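PDB 2NLZ: cephalosporin acylase from Bacillus halodurans, which probably hydrolyses amide bonds, such as that of a cephalosporin side chain, as an N-terminal nucleophile hydrolase of the gamma-glutamyltranspeptidase family. Local coordinates for residues G84-G89 with P268-G273; P110-I115 with Y167-T172; W126-K131 with Y247-V252; K161-A166 with D184-K189. The protein carries 1 engineered substitution. All blocks are in the same frame, centred on the assembly; numbering follows the deposited sequence.

Overall arrangement
The four contacts illustrate how an N-terminal nucleophile (Ntn) hydrolase joins chain parts that are distant in sequence. Interactions 1 and 3 meet on the neighbouring antiparallel strands 81-87 and 250-259, their centres about 12 Å apart; one involves the loop that follows hairpin 250-266, the other the helix 122-133 packed on the strands. Interactions 2 and 4 share helix 157-173, again with centres about 12 Å apart, and their centres lie about 27 to 31 Å from those of the first pair. Along the chain, interaction 1 encloses the other three, interaction 4 is nested within interaction 3, and interaction 2 crosses both 3 and 4. Central strands and peripheral helices thus belong to one interwoven unit.

Interaction 1: G84-G89 with P268-G273; sequences GLNGSG and PPNGQG
The carboxamides of Asn-86 and Asn-270 meet edge on rather than face to face: their planes are only 19° apart, and OD1 of Asn-270 lies close to the amide plane of Asn-86, facing the end that carries ND2 and OD1. That OD1 of Asn-86 accepts a hydrogen bond from the backbone N of Ser-88 at 3.0 Å and so closes an Asx turn where strand 81-87 ends. This strand belongs to the antiparallel core of the Ntn-hydrolase fold, and the facing segment 268-273 is the loop leading from strand 262-266 into helix 274-283.

Across the contact, Asn-86 ND2 donates to Asn-270 OD1 at 3.0 Å, with a moderately bent N-H...O angle of 146°. The two oxygens, Asn-86 OD1 and Asn-270 OD1, are 3.2 Å apart but, both being acceptors, are not bonded. Both asparagines direct CG away from their own backbone N (chi1 -167° in Asn-86), which extends the two amides toward each other. The Asn-86 amide thus has two tasks: its oxygen ties down the chain that leaves the strand, while its nitrogen grips the loop. The Asx turn probably also helps set the orientation of the amide, leaving ND2 to donate to Asn-270.

Around this buried pair, Asn-86 pairs through its backbone with Glu-250 of the next strand, and Asn-270 pairs likewise with His-419, so the backbone of each partner has a further hydrogen-bonded neighbour. Ser-88 completes the junction from beyond the turn, its CB resting 3.4 Å from Asn-270 OD1.

Interaction 2: P110-I115 with Y167-T172; sequences PPYGVI and YDRVKT. Engineered in segment 167-172: Val-170 (natural residue Phe).
Tyr-112 and Arg-169 supply the closest approach of this surface contact, through their outermost atoms. Among the polar atoms, the phenol OH of Tyr-112 lies 2.9 Å from NH2 of Arg-169. The nitrogen approaches at the edge of the tyrosine ring, close to its plane, while the planes of ring and guanidinium are inclined by 58°. The two side chains run at about a right angle. In the arginine, CG leaves anti to the backbone N, and bends at chi2 and chi3 then turn the guanidinium to the phenol oxygen. The guanidinium has a firmer partner in its own helix, since NH1 forms a salt bridge with Glu-173. The carboxylate therefore probably helps to keep the neighbouring NH2 turned toward the tyrosine.

Apolar and aromatic packing holds the other partner. CB of Pro-111 lies 3.7 Å above one face of the Tyr-112 ring, displaced toward its rim, and Trp-174 meets the same ring edge-to-face. Val-170, an engineered residue in place of phenylalanine, approaches no closer than 5.5 Å to segment 110-115 and packs instead on Phe-183.

Hydrogen bonds of the backbone keep each side in shape. Lys-171 N donates to Tyr-167 O at 2.7 Å within the helix, whereas in the loop Gly-113 pairs with the backbone of Ser-383, and the carbonyl of Pro-111 accepts from the side-chain amide of Asn-396. The contact thus joins the long connection between helices 97-101 and 122-133 to the C-terminal part of helix 157-173, which packs on helix 180-186 through Tyr-167 and Val-170 against Phe-183.

Interaction 3: W126-K131 with Y247-V252; sequences WAELAK and YRPEWV
Glu-128 and Trp-251 form the polar centre of this contact, the indole NE1 donating to OE1 at 2.8 Å. The bond is fairly straight, with an N-H...O angle of 157°, and the donor meets the oxygen nearly along its C-O direction. The carboxylate oxygen sits at the indole edge, near the ring plane, although the planes of the two groups stand 73° apart.

Apolar atoms complete the first shell. CG of Glu-128 lies 3.5 Å from CG of Pro-249, so CB and CG of the glutamate pack against this one proline atom while the chain bends at chi2 to bring the carboxylate round to the indole. Farther along the same ring system, CD1 of Leu-129 touches CH2 of Trp-251 at 3.8 Å. The tryptophan is therefore met at its pyrrole N-H by a charged group and at its benzo end by a methyl.

A second shell positions these groups. Lys-131, three residues on in the helix, bridges to the other carboxylate oxygen, its NZ 3.5 Å from Glu-128 OE2, and Tyr-133 sets its ring about perpendicular to the indole.

Helix 122-133 is thereby laid against the start of strand 250-259, as in the layered helix-on-sheet build of Ntn hydrolases. Leu-129 lies deeper, between Ile-48 and Ile-52 of helix 47-61 and residues of strands 71-78 and 81-87.

Interaction 4: K161-A166 with D184-K189; sequences KYWKAA and DTFAPK
Trp-163 reaches out from its helix to the backbone of Phe-186, where its indole NE1 donates to the carbonyl O at 2.7 Å. The side chain leaves the helix with CG roughly anti to the backbone N (chi1 -154°), a setting that carries the indole across to the second segment even though the bond from CA to CB does not itself aim there. The hydrogen bond is noticeably bent, 133° at the hydrogen; the acceptor sits at the indole edge but somewhat tilted from the ring plane, and the donor is similarly tilted from the carbonyl plane.

Phe-186 adopts a different first torsion, CG lying anti to its own carbonyl carbon (chi1 -61°). Its ring is thus directed away from the accepting oxygen, and the indole fits beside it: CZ2 of Trp-163 lies 3.9 Å from CD1 of Phe-186, at the edge of the phenyl ring and near its plane. The two side chains cross at about a right angle.

The pair bridges helices 157-173 and 180-186, which follow one another in the chain and are joined by a short connection, so the contact ties together two consecutive helices at the periphery of the Ntn-hydrolase domain. Phe-381 joins both rings, edge-to-face with Trp-163 and inclined to Phe-186, while Trp-199 packs edge-to-face on the indole. One face of the Phe-186 ring is covered from within its own segment by Thr-185, whose CG2 stands 3.8 Å above the ring centre.

Interaction 1: G84-G89 with P268-G273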
loop_
_atom_site.group_PDB
_atom_site.type_symbol
_atom_site.label_atom_id
_atom_site.label_comp_id
_atom_site.label_asym_id
_atom_site.label_seq_id
_atom_site.Cartn_x
_atom_site.Cartn_y
_atom_site.Cartn_z
ATOM N N GLY D 84 36.664 -23.079 0.420
ATOM C CA GLY D 84 35.940 -22.880 -0.836
ATOM C C GLY D 84 36.062 -24.045 -1.799
ATOM O O GLY D 84 37.170 -24.459 -2.138
ATOM N N LEU D 85 34.928 -24.581 -2.247
ATOM C CA LEU D 85 34.951 -25.717 -3.171
ATOM C C LEU D 85 34.507 -25.316 -4.567
ATOM O O LEU D 85 33.389 -24.838 -4.762
ATOM C CB LEU D 85 34.090 -26.879 -2.654
ATOM C CG LEU D 85 34.205 -28.203 -3.429
ATOM C CD1 LEU D 85 35.651 -28.679 -3.477
ATOM C CD2 LEU D 85 33.312 -29.291 -2.843
ATOM N N ASN D 86 35.396 -25.514 -5.531
ATOM C CA ASN D 86 35.096 -25.209 -6.921
ATOM C C ASN D 86 34.696 -26.474 -7.641
ATOM O O ASN D 86 35.535 -27.166 -8.211
ATOM C CB ASN D 86 36.291 -24.555 -7.628
ATOM C CG ASN D 86 35.918 -23.939 -8.967
ATOM O OD1 ASN D 86 35.092 -24.479 -9.698
ATOM N ND2 ASN D 86 36.526 -22.791 -9.292
ATOM N N GLY D 87 33.406 -26.770 -7.628
ATOM C CA GLY D 87 32.924 -27.934 -8.327
ATOM C C GLY D 87 32.511 -27.636 -9.749
ATOM O O GLY D 87 31.573 -28.240 -10.248
ATOM N N SER D 88 33.200 -26.701 -10.398
ATOM C CA SER D 88 32.904 -26.349 -11.783
ATOM C C SER D 88 33.748 -27.183 -12.719
ATOM O O SER D 88 34.973 -27.195 -12.615
ATOM C CB SER D 88 33.181 -24.873 -12.029
ATOM O OG SER D 88 33.119 -24.558 -13.403
ATOM N N GLY D 89 33.091 -27.875 -13.638
ATOM C CA GLY D 89 33.797 -28.706 -14.594
ATOM C C GLY D 89 34.296 -27.939 -15.798
ATOM O O GLY D 89 33.753 -26.891 -16.150
ATOM N N PRO D 268 36.652 -17.379 -5.523
ATOM C CA PRO D 268 37.504 -16.696 -6.506
ATOM C C PRO D 268 37.167 -17.061 -7.952
ATOM O O PRO D 268 36.494 -18.060 -8.179
ATOM C CB PRO D 268 38.907 -17.205 -6.154
ATOM C CG PRO D 268 38.675 -18.491 -5.509
ATOM C CD PRO D 268 37.445 -18.289 -4.683
ATOM N N PRO D 269 37.621 -16.239 -8.919
ATOM C CA PRO D 269 37.471 -16.416 -10.358
ATOM C C PRO D 269 37.472 -17.833 -10.918
ATOM O O PRO D 269 37.985 -18.773 -10.301
ATOM C CB PRO D 269 38.629 -15.607 -10.907
ATOM C CG PRO D 269 38.620 -14.427 -10.030
ATOM C CD PRO D 269 38.311 -14.964 -8.643
ATOM N N ASN D 270 36.973 -17.904 -12.149
ATOM C CA ASN D 270 36.086 -18.952 -12.621
ATOM C C ASN D 270 34.680 -18.430 -12.233
ATOM O O ASN D 270 33.911 -18.034 -13.099
ATOM C CB ASN D 270 36.424 -20.322 -12.014
ATOM C CG ASN D 270 35.703 -21.489 -12.706
ATOM O OD1 ASN D 270 35.733 -22.613 -12.207
ATOM N ND2 ASN D 270 35.060 -21.230 -13.845
ATOM N N GLY D 271 34.391 -18.352 -10.934
ATOM C CA GLY D 271 33.125 -17.799 -10.433
ATOM C C GLY D 271 33.091 -16.283 -10.452
ATOM O O GLY D 271 34.134 -15.628 -10.355
ATOM N N GLN D 272 31.883 -15.724 -10.560
ATOM C CA GLN D 272 31.700 -14.279 -10.782
ATOM C C GLN D 272 31.479 -13.454 -9.508
ATOM O O GLN D 272 31.142 -12.264 -9.586
ATOM C CB GLN D 272 30.570 -14.012 -11.798
ATOM C CG GLN D 272 29.144 -14.237 -11.269
ATOM C CD GLN D 272 28.076 -13.607 -12.140
ATOM O OE1 GLN D 272 26.997 -14.162 -12.303
ATOM N NE2 GLN D 272 28.361 -12.434 -12.684
ATOM N N GLY D 273 31.688 -14.074 -8.346
ATOM C CA GLY D 273 31.496 -13.409 -7.057
ATOM C C GLY D 273 32.318 -12.146 -6.899
ATOM O O GLY D 273 31.937 -11.222 -6.182
#

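Interaction 2: P110-I115 with Y167-T172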
loop_
_atom_site.group_PDB
_atom_site.type_symbol
_atom_site.label_atom_id
_atom_site.label_comp_id
_atom_site.label_asym_id
_atom_site.label_seq_id
_atom_site.Cartn_x
_atom_site.Cartn_y
_atom_site.Cartn_z
ATOM N N PRO D 110 25.568 -22.549 -29.379
ATOM C CA PRO D 110 24.125 -22.698 -29.183
ATOM C C PRO D 110 23.753 -22.966 -27.732
ATOM O O PRO D 110 24.532 -23.565 -26.998
ATOM C CB PRO D 110 23.777 -23.918 -30.040
ATOM C CG PRO D 110 25.032 -24.689 -30.104
ATOM C CD PRO D 110 26.105 -23.649 -30.199
ATOM N N PRO D 111 22.575 -22.500 -27.311
ATOM C CA PRO D 111 22.136 -22.746 -25.942
ATOM C C PRO D 111 21.805 -24.220 -25.652
ATOM O O PRO D 111 21.898 -24.665 -24.507
ATOM C CB PRO D 111 20.889 -21.866 -25.809
ATOM C CG PRO D 111 20.421 -21.630 -27.198
ATOM C CD PRO D 111 21.615 -21.690 -28.084
ATOM N N TYR D 112 21.445 -24.971 -26.689
ATOM C CA TYR D 112 20.929 -26.323 -26.505
ATOM C C TYR D 112 21.637 -27.381 -27.353
ATOM O O TYR D 112 22.283 -27.060 -28.355
ATOM C CB TYR D 112 19.421 -26.327 -26.762
ATOM C CG TYR D 112 18.688 -25.324 -25.895
ATOM C CD1 TYR D 112 18.026 -24.239 -26.455
ATOM C CD2 TYR D 112 18.689 -25.443 -24.500
ATOM C CE1 TYR D 112 17.363 -23.305 -25.650
ATOM C CE2 TYR D 112 18.026 -24.523 -23.691
ATOM C CZ TYR D 112 17.367 -23.457 -24.269
ATOM O OH TYR D 112 16.717 -22.552 -23.459
ATOM N N GLY D 113 21.521 -28.640 -26.948
ATOM C CA GLY D 113 22.189 -29.719 -27.661
ATOM C C GLY D 113 23.475 -30.159 -26.995
ATOM O O GLY D 113 23.736 -29.824 -25.847
ATOM N N VAL D 114 24.285 -30.913 -27.719
ATOM C CA VAL D 114 25.450 -31.546 -27.124
ATOM C C VAL D 114 26.631 -30.599 -27.063
ATOM O O VAL D 114 27.615 -30.860 -26.352
ATOM C CB VAL D 114 25.855 -32.819 -27.888
ATOM C CG1 VAL D 114 24.923 -33.960 -27.533
ATOM C CG2 VAL D 114 25.855 -32.574 -29.391
ATOM N N ILE D 115 26.519 -29.496 -27.799
ATOM C CA ILE D 115 27.633 -28.566 -27.979
ATOM C C ILE D 115 28.027 -27.726 -26.738
ATOM O O ILE D 115 29.212 -27.654 -26.417
ATOM C CB ILE D 115 27.436 -27.703 -29.251
ATOM C CG1 ILE D 115 27.314 -28.613 -30.477
ATOM C CG2 ILE D 115 28.594 -26.734 -29.451
ATOM C CD1 ILE D 115 26.192 -28.235 -31.423
ATOM N N TYR D 167 8.344 -27.073 -21.371
ATOM C CA TYR D 167 7.724 -27.988 -22.329
ATOM C C TYR D 167 7.204 -27.249 -23.571
ATOM O O TYR D 167 7.570 -27.602 -24.695
ATOM C CB TYR D 167 6.603 -28.816 -21.681
ATOM C CG TYR D 167 5.947 -29.785 -22.644
ATOM C CD1 TYR D 167 4.696 -29.516 -23.199
ATOM C CD2 TYR D 167 6.589 -30.958 -23.026
ATOM C CE1 TYR D 167 4.096 -30.398 -24.102
ATOM C CE2 TYR D 167 5.996 -31.849 -23.924
ATOM C CZ TYR D 167 4.754 -31.561 -24.456
ATOM O OH TYR D 167 4.175 -32.442 -25.340
ATOM N N ASP D 168 6.370 -26.228 -23.354
ATOM C CA ASP D 168 5.669 -25.502 -24.428
ATOM C C ASP D 168 6.598 -24.830 -25.429
ATOM O O ASP D 168 6.331 -24.841 -26.639
ATOM C CB ASP D 168 4.704 -24.451 -23.854
ATOM C CG ASP D 168 3.416 -25.058 -23.313
ATOM O OD1 ASP D 168 3.080 -26.206 -23.675
ATOM O OD2 ASP D 168 2.734 -24.372 -22.523
ATOM N N ARG D 169 7.677 -24.238 -24.926
ATOM C CA ARG D 169 8.657 -23.583 -25.784
ATOM C C ARG D 169 9.463 -24.614 -26.571
ATOM O O ARG D 169 9.855 -24.397 -27.724
ATOM C CB ARG D 169 9.596 -22.701 -24.947
ATOM C CG ARG D 169 10.843 -22.246 -25.698
ATOM C CD ARG D 169 11.203 -20.799 -25.409
ATOM N NE ARG D 169 12.372 -20.681 -24.544
ATOM C CZ ARG D 169 13.629 -20.742 -24.969
ATOM N NH1 ARG D 169 13.903 -20.929 -26.255
ATOM N NH2 ARG D 169 14.622 -20.618 -24.104
ATOM N N VAL D 170 9.661 -25.758 -25.940
ATOM C CA VAL D 170 10.667 -26.715 -26.370
ATOM C C VAL D 170 10.098 -27.908 -27.177
ATOM O O VAL D 170 10.846 -28.581 -27.894
ATOM C CB VAL D 170 11.489 -27.159 -25.123
ATOM C CG1 VAL D 170 11.826 -28.628 -25.160
ATOM C CG2 VAL D 170 12.704 -26.222 -24.857
ATOM N N LYS D 171 8.790 -28.156 -27.074
ATOM C CA LYS D 171 8.127 -29.189 -27.882
ATOM C C LYS D 171 8.287 -28.872 -29.370
ATOM O O LYS D 171 8.369 -29.779 -30.204
ATOM C CB LYS D 171 6.641 -29.316 -27.504
ATOM C CG LYS D 171 5.769 -30.189 -28.435
ATOM C CD LYS D 171 5.853 -31.691 -28.121
ATOM C CE LYS D 171 6.558 -32.499 -29.203
ATOM N NZ LYS D 171 6.708 -33.925 -28.805
ATOM N N THR D 172 8.351 -27.581 -29.691
ATOM C CA THR D 172 8.517 -27.123 -31.068
ATOM C C THR D 172 9.986 -26.940 -31.467
ATOM O O THR D 172 10.350 -27.192 -32.615
ATOM C CB THR D 172 7.752 -25.804 -31.321
ATOM O OG1 THR D 172 8.177 -24.814 -30.377
ATOM C CG2 THR D 172 6.238 -26.014 -31.194
#

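Interaction 3: W126-K131 with Y247-V252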
loop_
_atom_site.group_PDB
_atom_site.type_symbol
_atom_site.label_atom_id
_atom_site.label_comp_id
_atom_site.label_asym_id
_atom_site.label_seq_id
_atom_site.Cartn_x
_atom_site.Cartn_y
_atom_site.Cartn_z
ATOM N N TRP D 126 29.821 -33.269 -4.406
ATOM C CA TRP D 126 29.099 -33.932 -3.330
ATOM C C TRP D 126 30.045 -34.851 -2.572
ATOM O O TRP D 126 30.216 -34.712 -1.367
ATOM C CB TRP D 126 27.913 -34.750 -3.864
ATOM C CG TRP D 126 26.861 -33.970 -4.606
ATOM C CD1 TRP D 126 26.565 -32.646 -4.467
ATOM C CD2 TRP D 126 25.938 -34.486 -5.577
ATOM N NE1 TRP D 126 25.535 -32.298 -5.313
ATOM C CE2 TRP D 126 25.129 -33.412 -6.002
ATOM C CE3 TRP D 126 25.720 -35.755 -6.133
ATOM C CZ2 TRP D 126 24.119 -33.566 -6.960
ATOM C CZ3 TRP D 126 24.723 -35.903 -7.090
ATOM C CH2 TRP D 126 23.934 -34.814 -7.488
ATOM N N ALA D 127 30.663 -35.777 -3.299
ATOM C CA ALA D 127 31.566 -36.778 -2.727
ATOM C C ALA D 127 32.725 -36.180 -1.926
ATOM O O ALA D 127 32.964 -36.587 -0.781
ATOM C CB ALA D 127 32.099 -37.687 -3.818
ATOM N N GLU D 128 33.433 -35.223 -2.531
ATOM C CA GLU D 128 34.544 -34.545 -1.868
ATOM C C GLU D 128 34.123 -33.787 -0.610
ATOM O O GLU D 128 34.882 -33.719 0.356
ATOM C CB GLU D 128 35.264 -33.595 -2.825
ATOM C CG GLU D 128 36.567 -34.156 -3.407
ATOM C CD GLU D 128 37.734 -34.142 -2.430
ATOM O OE1 GLU D 128 37.860 -33.183 -1.644
ATOM O OE2 GLU D 128 38.536 -35.096 -2.465
ATOM N N LEU D 129 32.919 -33.226 -0.631
ATOM C CA LEU D 129 32.385 -32.518 0.519
ATOM C C LEU D 129 32.137 -33.502 1.655
ATOM O O LEU D 129 32.430 -33.205 2.812
ATOM C CB LEU D 129 31.086 -31.818 0.133
ATOM C CG LEU D 129 30.789 -30.386 0.576
ATOM C CD1 LEU D 129 32.033 -29.640 0.980
ATOM C CD2 LEU D 129 30.103 -29.661 -0.572
ATOM N N ALA D 130 31.620 -34.679 1.302
ATOM C CA ALA D 130 31.312 -35.731 2.267
ATOM C C ALA D 130 32.582 -36.302 2.871
ATOM O O ALA D 130 32.716 -36.376 4.096
ATOM C CB ALA D 130 30.503 -36.835 1.608
ATOM N N LYS D 131 33.507 -36.693 1.993
ATOM C CA LYS D 131 34.781 -37.274 2.387
ATOM C C LYS D 131 35.552 -36.358 3.335
ATOM O O LYS D 131 36.074 -36.808 4.354
ATOM C CB LYS D 131 35.622 -37.612 1.140
ATOM C CG LYS D 131 37.046 -38.136 1.422
ATOM C CD LYS D 131 37.593 -39.020 0.286
ATOM C CE LYS D 131 38.266 -38.220 -0.832
ATOM N NZ LYS D 131 39.656 -37.818 -0.486
ATOM N N TYR D 247 38.310 -35.169 -14.166
ATOM C CA TYR D 247 37.720 -34.103 -13.384
ATOM C C TYR D 247 37.943 -34.356 -11.896
ATOM O O TYR D 247 37.666 -35.442 -11.388
ATOM C CB TYR D 247 36.220 -33.937 -13.659
ATOM C CG TYR D 247 35.526 -33.094 -12.596
ATOM C CD1 TYR D 247 35.718 -31.714 -12.529
ATOM C CD2 TYR D 247 34.718 -33.683 -11.635
ATOM C CE1 TYR D 247 35.100 -30.955 -11.542
ATOM C CE2 TYR D 247 34.099 -32.933 -10.653
ATOM C CZ TYR D 247 34.295 -31.578 -10.610
ATOM O OH TYR D 247 33.674 -30.850 -9.628
ATOM N N ARG D 248 38.507 -33.426 -11.163
ATOM C CA ARG D 248 38.216 -33.381 -9.751
ATOM C C ARG D 248 37.782 -32.032 -9.263
ATOM O O ARG D 248 38.165 -31.005 -9.785
ATOM C CB ARG D 248 39.334 -33.952 -8.871
ATOM C CG ARG D 248 40.547 -34.499 -9.575
ATOM C CD ARG D 248 40.866 -35.982 -9.328
ATOM N NE ARG D 248 39.912 -36.664 -8.475
ATOM C CZ ARG D 248 39.820 -37.982 -8.330
ATOM N NH1 ARG D 248 40.629 -38.797 -8.986
ATOM N NH2 ARG D 248 38.912 -38.492 -7.518
ATOM N N PRO D 249 36.939 -32.039 -8.264
ATOM C CA PRO D 249 36.584 -30.798 -7.590
ATOM C C PRO D 249 37.842 -30.193 -6.982
ATOM O O PRO D 249 38.704 -30.924 -6.488
ATOM C CB PRO D 249 35.590 -31.236 -6.502
ATOM C CG PRO D 249 35.626 -32.697 -6.467
ATOM C CD PRO D 249 36.209 -33.203 -7.738
ATOM N N GLU D 250 37.964 -28.873 -7.061
ATOM C CA GLU D 250 39.170 -28.190 -6.618
ATOM C C GLU D 250 38.872 -27.356 -5.384
ATOM O O GLU D 250 38.002 -26.482 -5.412
ATOM C CB GLU D 250 39.739 -27.320 -7.753
ATOM C CG GLU D 250 40.866 -26.361 -7.353
ATOM C CD GLU D 250 41.467 -25.629 -8.547
ATOM O OE1 GLU D 250 41.655 -26.271 -9.599
ATOM O OE2 GLU D 250 41.756 -24.418 -8.436
ATOM N N TRP D 251 39.573 -27.643 -4.292
ATOM C CA TRP D 251 39.530 -26.752 -3.145
ATOM C C TRP D 251 40.311 -25.506 -3.505
ATOM O O TRP D 251 41.484 -25.572 -3.874
ATOM C CB TRP D 251 40.097 -27.407 -1.894
ATOM C CG TRP D 251 39.238 -28.495 -1.403
ATOM C CD1 TRP D 251 39.419 -29.835 -1.598
ATOM C CD2 TRP D 251 38.038 -28.356 -0.649
ATOM N NE1 TRP D 251 38.406 -30.539 -0.998
ATOM C CE2 TRP D 251 37.543 -29.655 -0.405
ATOM C CE3 TRP D 251 37.334 -27.260 -0.146
ATOM C CZ2 TRP D 251 36.375 -29.889 0.320
ATOM C CZ3 TRP D 251 36.172 -27.492 0.575
ATOM C CH2 TRP D 251 35.704 -28.800 0.799
ATOM N N VAL D 252 39.631 -24.373 -3.425
ATOM C CA VAL D 252 40.187 -23.125 -3.881
ATOM C C VAL D 252 40.083 -22.138 -2.716
ATOM O O VAL D 252 39.291 -22.346 -1.791
ATOM C CB VAL D 252 39.481 -22.686 -5.204
ATOM C CG1 VAL D 252 38.101 -22.121 -4.938
ATOM C CG2 VAL D 252 40.355 -21.738 -6.026
#

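Interaction 4: K161-A166 with D184-K189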
loop_
_atom_site.group_PDB
_atom_site.type_symbol
_atom_site.label_atom_id
_atom_site.label_comp_id
_atom_site.label_asym_id
_atom_site.label_seq_id
_atom_site.Cartn_x
_atom_site.Cartn_y
_atom_site.Cartn_z
ATOM N N LYS D 161 4.565 -24.192 -13.407
ATOM C CA LYS D 161 4.637 -23.110 -14.377
ATOM C C LYS D 161 5.908 -23.188 -15.223
ATOM O O LYS D 161 5.846 -23.107 -16.450
ATOM C CB LYS D 161 4.577 -21.750 -13.672
ATOM C CG LYS D 161 4.552 -20.551 -14.631
ATOM C CD LYS D 161 5.401 -19.367 -14.129
ATOM C CE LYS D 161 4.697 -18.551 -13.038
ATOM N NZ LYS D 161 5.517 -17.381 -12.597
ATOM N N TYR D 162 7.056 -23.343 -14.565
ATOM C CA TYR D 162 8.334 -23.341 -15.267
ATOM C C TYR D 162 8.576 -24.642 -16.012
ATOM O O TYR D 162 9.273 -24.653 -17.023
ATOM C CB TYR D 162 9.487 -23.074 -14.309
ATOM C CG TYR D 162 9.524 -21.675 -13.761
ATOM C CD1 TYR D 162 9.064 -21.402 -12.476
ATOM C CD2 TYR D 162 10.025 -20.617 -14.526
ATOM C CE1 TYR D 162 9.098 -20.116 -11.962
ATOM C CE2 TYR D 162 10.063 -19.319 -14.023
ATOM C CZ TYR D 162 9.596 -19.081 -12.738
ATOM O OH TYR D 162 9.624 -17.810 -12.219
ATOM N N TRP D 163 8.005 -25.727 -15.499
ATOM C CA TRP D 163 8.063 -27.016 -16.165
ATOM C C TRP D 163 7.212 -26.968 -17.439
ATOM O O TRP D 163 7.617 -27.492 -18.473
ATOM C CB TRP D 163 7.567 -28.113 -15.218
ATOM C CG TRP D 163 8.089 -29.506 -15.471
ATOM C CD1 TRP D 163 8.270 -30.122 -16.682
ATOM C CD2 TRP D 163 8.456 -30.467 -14.479
ATOM N NE1 TRP D 163 8.740 -31.401 -16.502
ATOM C CE2 TRP D 163 8.864 -31.636 -15.158
ATOM C CE3 TRP D 163 8.490 -30.451 -13.082
ATOM C CZ2 TRP D 163 9.303 -32.773 -14.481
ATOM C CZ3 TRP D 163 8.916 -31.585 -12.414
ATOM C CH2 TRP D 163 9.319 -32.725 -13.112
ATOM N N LYS D 164 6.042 -26.336 -17.361
ATOM C CA LYS D 164 5.177 -26.188 -18.530
ATOM C C LYS D 164 5.788 -25.270 -19.555
ATOM O O LYS D 164 5.703 -25.550 -20.739
ATOM C CB LYS D 164 3.791 -25.674 -18.158
ATOM C CG LYS D 164 2.765 -26.768 -17.933
ATOM C CD LYS D 164 1.391 -26.307 -18.389
ATOM C CE LYS D 164 1.371 -26.063 -19.888
ATOM N NZ LYS D 164 0.328 -25.083 -20.253
ATOM N N ALA D 165 6.402 -24.182 -19.088
ATOM C CA ALA D 165 7.081 -23.220 -19.958
ATOM C C ALA D 165 8.218 -23.884 -20.717
ATOM O O ALA D 165 8.413 -23.631 -21.906
ATOM C CB ALA D 165 7.604 -22.041 -19.151
ATOM N N ALA D 166 8.950 -24.746 -20.017
ATOM C CA ALA D 166 10.040 -25.500 -20.620
ATOM C C ALA D 166 9.523 -26.514 -21.622
ATOM O O ALA D 166 10.189 -26.780 -22.607
ATOM C CB ALA D 166 10.881 -26.188 -19.560
ATOM N N ASP D 184 11.079 -38.171 -22.445
ATOM C CA ASP D 184 10.752 -39.438 -21.795
ATOM C C ASP D 184 10.836 -39.324 -20.270
ATOM O O ASP D 184 10.013 -39.905 -19.555
ATOM C CB ASP D 184 11.663 -40.561 -22.299
ATOM C CG ASP D 184 11.403 -40.919 -23.749
ATOM O OD1 ASP D 184 10.308 -40.611 -24.271
ATOM O OD2 ASP D 184 12.302 -41.521 -24.365
ATOM N N THR D 185 11.821 -38.557 -19.798
ATOM C CA THR D 185 12.090 -38.360 -18.376
ATOM C C THR D 185 11.208 -37.288 -17.724
ATOM O O THR D 185 10.630 -37.524 -16.668
ATOM C CB THR D 185 13.560 -37.972 -18.159
ATOM O OG1 THR D 185 14.400 -38.975 -18.732
ATOM C CG2 THR D 185 13.889 -37.806 -16.676
ATOM N N PHE D 186 11.115 -36.116 -18.351
ATOM C CA PHE D 186 10.469 -34.962 -17.718
ATOM C C PHE D 186 9.062 -34.661 -18.224
ATOM O O PHE D 186 8.344 -33.855 -17.626
ATOM C CB PHE D 186 11.349 -33.721 -17.851
ATOM C CG PHE D 186 12.675 -33.858 -17.192
ATOM C CD1 PHE D 186 12.759 -34.069 -15.828
ATOM C CD2 PHE D 186 13.839 -33.783 -17.930
ATOM C CE1 PHE D 186 13.981 -34.193 -15.208
ATOM C CE2 PHE D 186 15.073 -33.913 -17.322
ATOM C CZ PHE D 186 15.145 -34.119 -15.960
ATOM N N ALA D 187 8.675 -35.297 -19.327
ATOM C CA ALA D 187 7.304 -35.201 -19.820
ATOM C C ALA D 187 6.734 -36.580 -20.166
ATOM O O ALA D 187 6.404 -36.836 -21.323
ATOM C CB ALA D 187 7.249 -34.290 -21.020
ATOM N N PRO D 188 6.600 -37.469 -19.160
ATOM C CA PRO D 188 6.312 -38.864 -19.490
ATOM C C PRO D 188 4.891 -39.098 -19.987
ATOM O O PRO D 188 4.641 -40.086 -20.672
ATOM C CB PRO D 188 6.554 -39.598 -18.167
ATOM C CG PRO D 188 6.342 -38.590 -17.126
ATOM C CD PRO D 188 6.679 -37.253 -17.703
ATOM N N LYS D 189 3.978 -38.190 -19.654
ATOM C CA LYS D 189 2.596 -38.299 -20.098
ATOM C C LYS D 189 2.321 -37.493 -21.360
ATOM O O LYS D 189 1.167 -37.235 -21.690
ATOM C CB LYS D 189 1.630 -37.869 -18.991
ATOM C CG LYS D 189 1.049 -39.011 -18.169
ATOM C CD LYS D 189 1.636 -39.049 -16.772
ATOM C CE LYS D 189 0.749 -39.852 -15.839
ATOM N NZ LYS D 189 0.995 -39.480 -14.424
#